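Local coordinates for putative metal resistance protein (Proteus mirabilis, PDB 6C29) that probably reduces protein disulfides, its N-terminal periplasmic part, a tandem immunoglobulin-fold domain of ScsB, priming the disulfide isomerase ScsC, at residues A20-D23 against D29-I32; L34-A39 against L109-C114; G52-E57 against C118-Y123; W71-A76 against S228-D233. One frame throughout, in Å; residues are numbered along the deposited sequence.

Contact 1: A20-D23 against D29-I32; sequences ATAD and DVKI
A20-D23 and the strand at V30-I32 run antiparallel, their axes 4.7 Å apart at an angle of 155°, with A22 facing I32 in a non-hydrogen-bonded pair and D23 facing K31 in a hydrogen-bonded one. The second pair is closed by two bonds: D23 N to K31 O at 2.9 Å, and K31 N to D23 O, also 2.9 Å. In between, the CA-H of A22 meets K31 O at 3.1 Å, and T21 O receives the CA-H of I32.

The apolar side chains gather on one face. The small methyl of A22 fits close against the opposite backbone, its CB 3.4 Å from K31 O. I32 sets CG1 beside its backbone N (chi1 -62°), which brings that branch to 3.9 Å from A22 CB; V30 CG1 approaches the same side of that methyl from farther along the strand, 4.2 Å away. Beta-branched residues suit such extended backbone, and I32 packs further on I95 and L97 of strand 90-97.

D23 and K31 occupy the other face, which helix 137-145 partly covers, F137 touching both; the polar ends can still reach past it. They form no salt bridge with each other, D23 OD2 lying 6.3 Å from K31 NZ. The lysine chain bends at chi3, and its ammonium group pairs instead with E138 and makes a cation-pi contact with Y141, both on that helix. The arrangement is an antiparallel beta hairpin, strands 16-24 and 30-38, at one border of an immunoglobulin-type sheet.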
loop_
_atom_site.group_PDB
_atom_site.type_symbol
_atom_site.label_atom_id
_atom_site.label_comp_id
_atom_site.label_asym_id
_atom_site.label_seq_id
_atom_site.Cartn_x
_atom_site.Cartn_y
_atom_site.Cartn_z
ATOM N N ALA A 20 11.059 13.834 -0.523
ATOM C CA ALA A 20 9.874 14.181 -1.268
ATOM C C ALA A 20 10.192 15.209 -2.335
ATOM O O ALA A 20 10.978 16.137 -2.101
ATOM C CB ALA A 20 8.797 14.693 -0.360
ATOM N N THR A 21 9.590 15.025 -3.500
ATOM C CA THR A 21 9.696 15.952 -4.616
ATOM C C THR A 21 8.297 16.196 -5.157
ATOM O O THR A 21 7.402 15.389 -4.928
ATOM C CB THR A 21 10.577 15.412 -5.722
ATOM O OG1 THR A 21 10.109 14.117 -6.123
ATOM C CG2 THR A 21 12.025 15.340 -5.246
ATOM N N ALA A 22 8.087 17.315 -5.822
ATOM C CA ALA A 22 6.747 17.657 -6.235
ATOM C C ALA A 22 6.699 18.571 -7.432
ATOM O O ALA A 22 7.658 19.262 -7.735
ATOM C CB ALA A 22 6.000 18.304 -5.071
ATOM N N ASP A 23 5.554 18.536 -8.101
ATOM C CA ASP A 23 5.263 19.391 -9.246
ATOM C C ASP A 23 3.836 19.895 -9.120
ATOM O O ASP A 23 2.933 19.123 -8.844
ATOM C CB ASP A 23 5.452 18.605 -10.531
ATOM C CG ASP A 23 5.402 19.474 -11.766
ATOM O OD1 ASP A 23 5.362 20.711 -11.625
ATOM O OD2 ASP A 23 5.406 18.910 -12.878
ATOM N N ASP A 29 -3.139 21.404 -9.174
ATOM C CA ASP A 29 -2.992 20.002 -8.775
ATOM C C ASP A 29 -1.521 19.678 -8.524
ATOM O O ASP A 29 -0.663 20.046 -9.322
ATOM C CB ASP A 29 -3.534 19.058 -9.844
ATOM C CG ASP A 29 -5.035 19.215 -10.064
ATOM O OD1 ASP A 29 -5.719 19.795 -9.185
ATOM O OD2 ASP A 29 -5.527 18.745 -11.116
ATOM N N VAL A 30 -1.237 18.991 -7.420
ATOM C CA VAL A 30 0.129 18.684 -7.051
ATOM C C VAL A 30 0.371 17.176 -7.140
ATOM O O VAL A 30 -0.425 16.388 -6.649
ATOM C CB VAL A 30 0.473 19.183 -5.618
ATOM C CG1 VAL A 30 1.920 19.023 -5.345
ATOM C CG2 VAL A 30 0.085 20.649 -5.461
ATOM N N LYS A 31 1.477 16.808 -7.777
ATOM C CA LYS A 31 1.989 15.444 -7.770
ATOM C C LYS A 31 3.206 15.437 -6.857
ATOM O O LYS A 31 4.067 16.321 -6.959
ATOM C CB LYS A 31 2.370 14.999 -9.182
ATOM C CG LYS A 31 1.171 14.770 -10.073
ATOM C CD LYS A 31 1.548 14.566 -11.541
ATOM C CE LYS A 31 2.431 13.371 -11.800
ATOM N NZ LYS A 31 2.628 13.266 -13.269
ATOM N N ILE A 32 3.254 14.450 -5.965
ATOM C CA ILE A 32 4.321 14.289 -4.988
ATOM C C ILE A 32 4.859 12.865 -5.086
ATOM O O ILE A 32 4.081 11.909 -5.174
ATOM C CB ILE A 32 3.792 14.561 -3.582
ATOM C CG1 ILE A 32 3.307 16.006 -3.489
ATOM C CG2 ILE A 32 4.836 14.307 -2.539
ATOM C CD1 ILE A 32 2.203 16.143 -2.530
#

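Contact 2: L34-A39 against L109-C114; sequences LEVQLA and LTLSTC
Apolar packing makes this contact: L34, V36 and L38 face L109, L111 and T113 in pairs, and no hydrogen bond passes between the strands. Their axes are 10.2 Å apart and inclined by 26°, a spacing that belongs to two stacked sheets; this is the core of a beta sandwich, as in immunoglobulin-type folds.

L34 and L109 meet tip to tip. The CG opposite the backbone N (chi1 176° in L34, 166° in L109) carries each leucine's methyls straight into the gap; L34 CD2 lies 3.8 Å from L109 CD1 and 3.9 Å from L109 CD2. Long, unbranched-at-CB leucines suit a place where the backbones stand 9.5 Å apart, CA to CA. In the next two pairs the side chains lie alongside each other, pointing opposite ways. V36 offers CG1 to L111 CD2 at 4.2 Å, the shorter valine being matched by the longer leucine, and L38 CD2 touches T113 CG2 at 3.8 Å.

T113 combines two kinds of interaction. Its methyl serves the core, while OG1 is hydrogen-bonded to H15 NE2, which satisfies the one polar side-chain atom among these six residues.

Strand 30-38 lies between 16-24 and 90-97 in one sheet, and strand 104-114 between 57-60 and 118-128 in the other. V18 of strand 16-24 fills in beside V36, L109 and L111, while Y123 and L125 of strand 118-128 back L111 and L109 respectively.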
loop_
_atom_site.group_PDB
_atom_site.type_symbol
_atom_site.label_atom_id
_atom_site.label_comp_id
_atom_site.label_asym_id
_atom_site.label_seq_id
_atom_site.Cartn_x
_atom_site.Cartn_y
_atom_site.Cartn_z
ATOM N N LEU A 34 7.106 10.392 -2.773
ATOM C CA LEU A 34 7.716 10.170 -1.475
ATOM C C LEU A 34 8.593 8.932 -1.552
ATOM O O LEU A 34 8.086 7.826 -1.638
ATOM C CB LEU A 34 6.662 9.997 -0.400
ATOM C CG LEU A 34 7.206 9.670 0.960
ATOM C CD1 LEU A 34 8.028 10.841 1.489
ATOM C CD2 LEU A 34 6.057 9.347 1.904
ATOM N N GLU A 35 9.910 9.097 -1.532
ATOM C CA GLU A 35 10.852 7.996 -1.581
ATOM C C GLU A 35 11.258 7.623 -0.158
ATOM O O GLU A 35 11.545 8.503 0.661
ATOM C CB GLU A 35 12.116 8.375 -2.357
ATOM C CG GLU A 35 11.871 8.770 -3.798
ATOM C CD GLU A 35 13.115 9.396 -4.421
ATOM O OE1 GLU A 35 14.006 8.642 -4.904
ATOM O OE2 GLU A 35 13.246 10.638 -4.352
ATOM N N VAL A 36 11.278 6.327 0.122
ATOM C CA VAL A 36 11.711 5.797 1.393
ATOM C C VAL A 36 12.779 4.759 1.164
ATOM O O VAL A 36 12.547 3.789 0.448
ATOM C CB VAL A 36 10.561 5.183 2.158
ATOM C CG1 VAL A 36 11.036 4.633 3.466
ATOM C CG2 VAL A 36 9.456 6.208 2.388
ATOM N N GLN A 37 13.964 4.977 1.743
ATOM C CA GLN A 37 15.101 4.054 1.686
ATOM C C GLN A 37 15.334 3.458 3.059
ATOM O O GLN A 37 15.535 4.211 4.003
ATOM C CB GLN A 37 16.374 4.781 1.236
ATOM C CG GLN A 37 16.463 5.101 -0.247
ATOM C CD GLN A 37 17.011 3.956 -1.097
ATOM O OE1 GLN A 37 17.753 3.094 -0.621
ATOM N NE2 GLN A 37 16.634 3.949 -2.370
ATOM N N LEU A 38 15.364 2.130 3.155
ATOM C CA LEU A 38 15.451 1.423 4.418
ATOM C C LEU A 38 16.744 0.648 4.562
ATOM O O LEU A 38 17.198 0.014 3.610
ATOM C CB LEU A 38 14.304 0.445 4.496
ATOM C CG LEU A 38 12.931 1.099 4.382
ATOM C CD1 LEU A 38 11.899 0.038 4.020
ATOM C CD2 LEU A 38 12.544 1.719 5.693
ATOM N N ALA A 39 17.314 0.652 5.755
ATOM C CA ALA A 39 18.446 -0.236 6.028
ATOM C C ALA A 39 18.065 -1.710 6.073
ATOM O O ALA A 39 16.898 -2.049 6.287
ATOM C CB ALA A 39 19.077 0.141 7.317
ATOM N N LEU A 109 5.205 13.524 7.721
ATOM C CA LEU A 109 5.118 12.102 7.452
ATOM C C LEU A 109 5.370 11.347 8.745
ATOM O O LEU A 109 6.453 11.482 9.318
ATOM C CB LEU A 109 6.157 11.677 6.412
ATOM C CG LEU A 109 6.428 10.181 6.257
ATOM C CD1 LEU A 109 5.240 9.472 5.638
ATOM C CD2 LEU A 109 7.703 9.970 5.435
ATOM N N THR A 110 4.409 10.538 9.202
ATOM C CA THR A 110 4.654 9.593 10.283
ATOM C C THR A 110 5.004 8.275 9.617
ATOM O O THR A 110 4.125 7.565 9.086
ATOM C CB THR A 110 3.470 9.452 11.202
ATOM O OG1 THR A 110 3.165 10.744 11.781
ATOM C CG2 THR A 110 3.777 8.410 12.308
ATOM N N LEU A 111 6.295 7.986 9.566
ATOM C CA LEU A 111 6.788 6.789 8.923
ATOM C C LEU A 111 6.863 5.661 9.911
ATOM O O LEU A 111 7.481 5.781 10.973
ATOM C CB LEU A 111 8.172 7.009 8.317
ATOM C CG LEU A 111 8.751 5.789 7.595
ATOM C CD1 LEU A 111 7.988 5.492 6.334
ATOM C CD2 LEU A 111 10.219 6.092 7.270
ATOM N N SER A 112 6.207 4.560 9.592
ATOM C CA SER A 112 6.344 3.352 10.362
ATOM C C SER A 112 7.408 2.452 9.765
ATOM O O SER A 112 7.445 2.232 8.531
ATOM C CB SER A 112 5.023 2.630 10.393
ATOM O OG SER A 112 4.581 2.546 9.052
ATOM N N THR A 113 8.308 1.964 10.603
ATOM C CA THR A 113 9.313 1.015 10.157
ATOM C C THR A 113 9.287 -0.123 11.142
ATOM O O THR A 113 8.964 0.064 12.328
ATOM C CB THR A 113 10.722 1.649 10.038
ATOM O OG1 THR A 113 11.110 2.265 11.271
ATOM C CG2 THR A 113 10.754 2.721 8.908
ATOM N N CYS A 114 9.648 -1.293 10.667
ATOM C CA CYS A 114 9.598 -2.484 11.490
ATOM C C CYS A 114 10.762 -3.423 11.276
ATOM O O CYS A 114 11.146 -3.698 10.150
ATOM C CB CYS A 114 8.314 -3.238 11.221
ATOM S SG CYS A 114 8.239 -4.809 12.111
#

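Contact 3: G52-E57 against C118-Y123; sequences GGVAPE and CILTDY
The peptide unit that joins G52 to G53 is the flat group here that meets the opposite strand: C118 CB comes in at its oxygen end, 4.0 Å from G52 O and a little off the plane, not over a face. The positive phi of G52 (87°) would jam a CB against the preceding carbonyl, and glycine avoids this.

V54 then drops its side chain onto the strand. Its CG2 lies 4.2 Å from C118 SG, and its CB is 4.1 Å from L120 CD2, so the valine sits across two residues on one face of the strand. The sulfur reaches the valine because C118 carries SG opposite its backbone N (chi1 177°). L120 comes in from the flank with one terminal methyl, suited to an open surface.

C118 and C114 are the two cysteines of this chain, which makes them the likely redox pair of the domain's cysteine active site; V54 would then pack against an active-site sulfur.

The loop reaches C118 and L120 directly, while the strand 57-60 that follows it is separated from 118-128 by strand 104-114, whose S112 OG is hydrogen-bonded to V54 O. Y45 of strand 43-45 also touches C118.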
loop_
_atom_site.group_PDB
_atom_site.type_symbol
_atom_site.label_atom_id
_atom_site.label_comp_id
_atom_site.label_asym_id
_atom_site.label_seq_id
_atom_site.Cartn_x
_atom_site.Cartn_y
_atom_site.Cartn_z
ATOM N N GLY A 52 -0.364 -5.651 14.444
ATOM C CA GLY A 52 0.791 -5.018 15.080
ATOM C C GLY A 52 1.448 -3.867 14.324
ATOM O O GLY A 52 2.269 -3.129 14.878
ATOM N N GLY A 53 1.088 -3.693 13.061
ATOM C CA GLY A 53 1.709 -2.649 12.255
ATOM C C GLY A 53 0.861 -1.396 12.128
ATOM O O GLY A 53 -0.296 -1.365 12.545
ATOM N N VAL A 54 1.435 -0.367 11.506
ATOM C CA VAL A 54 0.770 0.911 11.292
ATOM C C VAL A 54 1.111 1.393 9.873
ATOM O O VAL A 54 2.279 1.389 9.491
ATOM C CB VAL A 54 1.239 1.962 12.321
ATOM C CG1 VAL A 54 0.498 3.251 12.094
ATOM C CG2 VAL A 54 1.051 1.414 13.750
ATOM N N ALA A 55 0.112 1.759 9.088
ATOM C CA ALA A 55 0.374 2.266 7.740
ATOM C C ALA A 55 1.059 3.634 7.826
ATOM O O ALA A 55 0.702 4.451 8.673
ATOM C CB ALA A 55 -0.893 2.386 6.937
ATOM N N PRO A 56 2.049 3.890 6.953
ATOM C CA PRO A 56 2.596 5.262 6.910
ATOM C C PRO A 56 1.534 6.248 6.466
ATOM O O PRO A 56 0.619 5.899 5.725
ATOM C CB PRO A 56 3.720 5.180 5.881
ATOM C CG PRO A 56 3.407 3.969 5.066
ATOM C CD PRO A 56 2.677 3.004 5.956
ATOM N N GLU A 57 1.654 7.496 6.917
ATOM C CA GLU A 57 0.703 8.529 6.513
ATOM C C GLU A 57 1.347 9.905 6.581
ATOM O O GLU A 57 2.341 10.075 7.274
ATOM C CB GLU A 57 -0.546 8.480 7.391
ATOM C CG GLU A 57 -0.321 8.897 8.818
ATOM C CD GLU A 57 -1.613 8.883 9.620
ATOM O OE1 GLU A 57 -2.589 8.245 9.164
ATOM O OE2 GLU A 57 -1.677 9.573 10.659
ATOM N N CYS A 118 7.796 -2.122 15.865
ATOM C CA CYS A 118 7.309 -1.111 14.970
ATOM C C CYS A 118 7.702 0.224 15.563
ATOM O O CYS A 118 7.309 0.556 16.670
ATOM C CB CYS A 118 5.805 -1.184 14.809
ATOM S SG CYS A 118 5.088 0.101 13.765
ATOM N N ILE A 119 8.477 0.987 14.823
ATOM C CA ILE A 119 8.902 2.318 15.234
ATOM C C ILE A 119 8.157 3.363 14.404
ATOM O O ILE A 119 8.058 3.240 13.187
ATOM C CB ILE A 119 10.413 2.518 15.030
ATOM C CG1 ILE A 119 11.245 1.488 15.789
ATOM C CG2 ILE A 119 10.840 3.969 15.362
ATOM C CD1 ILE A 119 11.129 1.579 17.249
ATOM N N LEU A 120 7.656 4.407 15.063
ATOM C CA LEU A 120 7.037 5.555 14.398
ATOM C C LEU A 120 7.961 6.755 14.471
ATOM O O LEU A 120 8.407 7.141 15.568
ATOM C CB LEU A 120 5.689 5.874 15.044
ATOM C CG LEU A 120 4.721 4.700 15.125
ATOM C CD1 LEU A 120 3.510 5.080 15.920
ATOM C CD2 LEU A 120 4.315 4.266 13.742
ATOM N N THR A 121 8.268 7.334 13.313
ATOM C CA THR A 121 9.189 8.465 13.193
ATOM C C THR A 121 8.512 9.556 12.378
ATOM O O THR A 121 7.988 9.279 11.313
ATOM C CB THR A 121 10.509 8.056 12.512
ATOM O OG1 THR A 121 11.047 6.897 13.160
ATOM C CG2 THR A 121 11.580 9.217 12.486
ATOM N N ASP A 122 8.577 10.794 12.845
ATOM C CA ASP A 122 8.035 11.933 12.104
ATOM C C ASP A 122 9.106 12.619 11.263
ATOM O O ASP A 122 10.179 12.933 11.771
ATOM C CB ASP A 122 7.421 12.944 13.053
ATOM C CG ASP A 122 6.064 12.513 13.573
ATOM O OD1 ASP A 122 5.522 11.488 13.116
ATOM O OD2 ASP A 122 5.513 13.239 14.439
ATOM N N TYR A 123 8.795 12.876 9.998
ATOM C CA TYR A 123 9.648 13.620 9.073
ATOM C C TYR A 123 8.904 14.851 8.592
ATOM O O TYR A 123 7.785 14.737 8.106
ATOM C CB TYR A 123 10.053 12.743 7.874
ATOM C CG TYR A 123 10.930 11.584 8.243
ATOM C CD1 TYR A 123 10.400 10.397 8.697
ATOM C CD2 TYR A 123 12.306 11.661 8.129
ATOM C CE1 TYR A 123 11.204 9.336 9.059
ATOM C CE2 TYR A 123 13.107 10.615 8.489
ATOM C CZ TYR A 123 12.560 9.444 8.936
ATOM O OH TYR A 123 13.340 8.377 9.311
#

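Contact 4: W71-A76 against S228-D233; sequences WPSPSA and SFVVTD
S73 swings its hydroxyl away from its own backbone N (chi1 -164°), and T232 holds OG1 at chi1 67°, which puts CG2 opposite the carbonyl carbon; with V230 CG1 alongside, these torsions bring the hydroxyl against two methyls on the same side, that of the strand. The contact joins the two immunoglobulin-type domains of this N-terminal periplasmic part: a loop leading into strand 75-77 of the first meets strand 226-233 of the second.

S73 OG lies 3.5 Å from T232 CG2 and 3.8 Å from V230 CG1, contacts that are purely van der Waals. The hydroxyl finds its polar partner in S237 OG on the adjoining strand 236-243, to which it is hydrogen-bonded. Serine is small enough to slip in against the sheet and still carries an oxygen for that bond. V230 and T232 are two apart on an extended strand and therefore both turn to the loop, and beta-branching keeps their methyls close to the backbone, giving a low apolar surface.

The loop itself is stiffened by P72 and P74, on either side of S73. Its backbone is also held to the linking region by a hydrogen bond between S73 and K147. P74 is buried among W46, Y184 and V230, where a compact apolar ring fits, and the reach across the interface is a loose one: P74 CD stands 4.5 Å from V230 CG1.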
loop_
_atom_site.group_PDB
_atom_site.type_symbol
_atom_site.label_atom_id
_atom_site.label_comp_id
_atom_site.label_asym_id
_atom_site.label_seq_id
_atom_site.Cartn_x
_atom_site.Cartn_y
_atom_site.Cartn_z
ATOM N N TRP A 71 -0.631 3.141 -3.644
ATOM C CA TRP A 71 0.157 2.160 -2.932
ATOM C C TRP A 71 0.814 1.189 -3.893
ATOM O O TRP A 71 0.119 0.437 -4.578
ATOM C CB TRP A 71 -0.708 1.383 -1.948
ATOM C CG TRP A 71 -1.246 2.213 -0.831
ATOM C CD1 TRP A 71 -2.433 2.864 -0.799
ATOM C CD2 TRP A 71 -0.600 2.477 0.424
ATOM N NE1 TRP A 71 -2.580 3.532 0.404
ATOM C CE2 TRP A 71 -1.460 3.313 1.166
ATOM C CE3 TRP A 71 0.628 2.113 0.981
ATOM C CZ2 TRP A 71 -1.119 3.769 2.451
ATOM C CZ3 TRP A 71 0.945 2.551 2.254
ATOM C CH2 TRP A 71 0.093 3.387 2.960
ATOM N N PRO A 72 2.135 1.160 -3.956
ATOM C CA PRO A 72 2.800 0.154 -4.762
ATOM C C PRO A 72 2.420 -1.232 -4.311
ATOM O O PRO A 72 2.076 -1.452 -3.127
ATOM C CB PRO A 72 4.284 0.449 -4.550
ATOM C CG PRO A 72 4.293 1.937 -4.217
ATOM C CD PRO A 72 3.097 2.114 -3.363
ATOM N N SER A 73 2.461 -2.166 -5.244
ATOM C CA SER A 73 2.083 -3.523 -4.947
ATOM C C SER A 73 2.925 -4.025 -3.766
ATOM O O SER A 73 4.157 -3.899 -3.817
ATOM C CB SER A 73 2.270 -4.393 -6.199
ATOM O OG SER A 73 1.577 -5.597 -6.055
ATOM N N PRO A 74 2.300 -4.595 -2.713
ATOM C CA PRO A 74 3.071 -4.939 -1.505
ATOM C C PRO A 74 3.695 -6.316 -1.544
ATOM O O PRO A 74 3.506 -7.101 -2.482
ATOM C CB PRO A 74 2.008 -4.878 -0.399
ATOM C CG PRO A 74 0.773 -5.403 -1.116
ATOM C CD PRO A 74 0.852 -4.809 -2.504
ATOM N N SER A 75 4.448 -6.612 -0.498
ATOM C CA SER A 75 4.992 -7.923 -0.259
ATOM C C SER A 75 4.551 -8.412 1.118
ATOM O O SER A 75 4.114 -7.601 1.945
ATOM C CB SER A 75 6.523 -7.877 -0.348
ATOM O OG SER A 75 6.935 -7.504 -1.648
ATOM N N ALA A 76 4.691 -9.714 1.360
ATOM C CA ALA A 76 4.351 -10.287 2.645
ATOM C C ALA A 76 5.596 -10.792 3.342
ATOM O O ALA A 76 6.522 -11.282 2.701
ATOM C CB ALA A 76 3.341 -11.413 2.481
ATOM N N SER A 228 -11.547 -6.476 -0.617
ATOM C CA SER A 228 -10.529 -5.673 -1.301
ATOM C C SER A 228 -9.221 -6.408 -1.161
ATOM O O SER A 228 -8.835 -6.826 -0.043
ATOM C CB SER A 228 -10.432 -4.276 -0.675
ATOM O OG SER A 228 -9.317 -3.544 -1.171
ATOM N N PHE A 229 -8.528 -6.601 -2.286
ATOM C CA PHE A 229 -7.255 -7.283 -2.270
ATOM C C PHE A 229 -6.498 -6.968 -3.544
ATOM O O PHE A 229 -7.062 -6.492 -4.521
ATOM C CB PHE A 229 -7.429 -8.802 -2.064
ATOM C CG PHE A 229 -8.200 -9.498 -3.137
ATOM C CD1 PHE A 229 -7.582 -10.000 -4.261
ATOM C CD2 PHE A 229 -9.551 -9.708 -2.974
ATOM C CE1 PHE A 229 -8.306 -10.680 -5.230
ATOM C CE2 PHE A 229 -10.285 -10.405 -3.938
ATOM C CZ PHE A 229 -9.664 -10.887 -5.053
ATOM N N VAL A 230 -5.210 -7.244 -3.484
ATOM C CA VAL A 230 -4.331 -7.226 -4.621
ATOM C C VAL A 230 -3.910 -8.659 -4.901
ATOM O O VAL A 230 -3.499 -9.380 -4.007
ATOM C CB VAL A 230 -3.120 -6.330 -4.355
ATOM C CG1 VAL A 230 -2.048 -6.499 -5.451
ATOM C CG2 VAL A 230 -3.584 -4.874 -4.181
ATOM N N VAL A 231 -4.024 -9.092 -6.153
ATOM C CA VAL A 231 -3.504 -10.364 -6.591
ATOM C C VAL A 231 -2.458 -10.097 -7.658
ATOM O O VAL A 231 -2.630 -9.209 -8.498
ATOM C CB VAL A 231 -4.646 -11.280 -7.108
ATOM C CG1 VAL A 231 -5.498 -10.603 -8.200
ATOM C CG2 VAL A 231 -4.103 -12.597 -7.610
ATOM N N THR A 232 -1.347 -10.825 -7.579
ATOM C CA THR A 232 -0.243 -10.667 -8.503
ATOM C C THR A 232 0.109 -11.997 -9.128
ATOM O O THR A 232 -0.071 -13.044 -8.502
ATOM C CB THR A 232 0.994 -10.095 -7.815
ATOM O OG1 THR A 232 1.514 -11.041 -6.878
ATOM C CG2 THR A 232 0.668 -8.771 -7.097
ATOM N N ASP A 233 0.627 -11.955 -10.348
ATOM C CA ASP A 233 1.236 -13.104 -11.009
ATOM C C ASP A 233 1.972 -12.556 -12.239
ATOM O O ASP A 233 1.505 -11.602 -12.853
ATOM C CB ASP A 233 0.202 -14.154 -11.399
ATOM C CG ASP A 233 0.813 -15.505 -11.637
ATOM O OD1 ASP A 233 1.985 -15.731 -11.289
ATOM O OD2 ASP A 233 0.082 -16.357 -12.152
#

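From the N terminus, contact 1 closes first, turning the chain back through a short hairpin. Contact 2 opens on the same strand, 30-38, and closes some 70 residues later, tying the two sheets of the first domain together. Contact 3 opens inside that span and closes beyond it, so the two cross; they also touch, T113 O lying 2.7 Å from I119 N in a probable hydrogen bond. Contact 4 opens within both and closes last, crossing each, and of the four it is the one that ties the first domain to the second. P56 and A55 of the 52-57 loop pack on W71, linking contacts 3 and 4 locally.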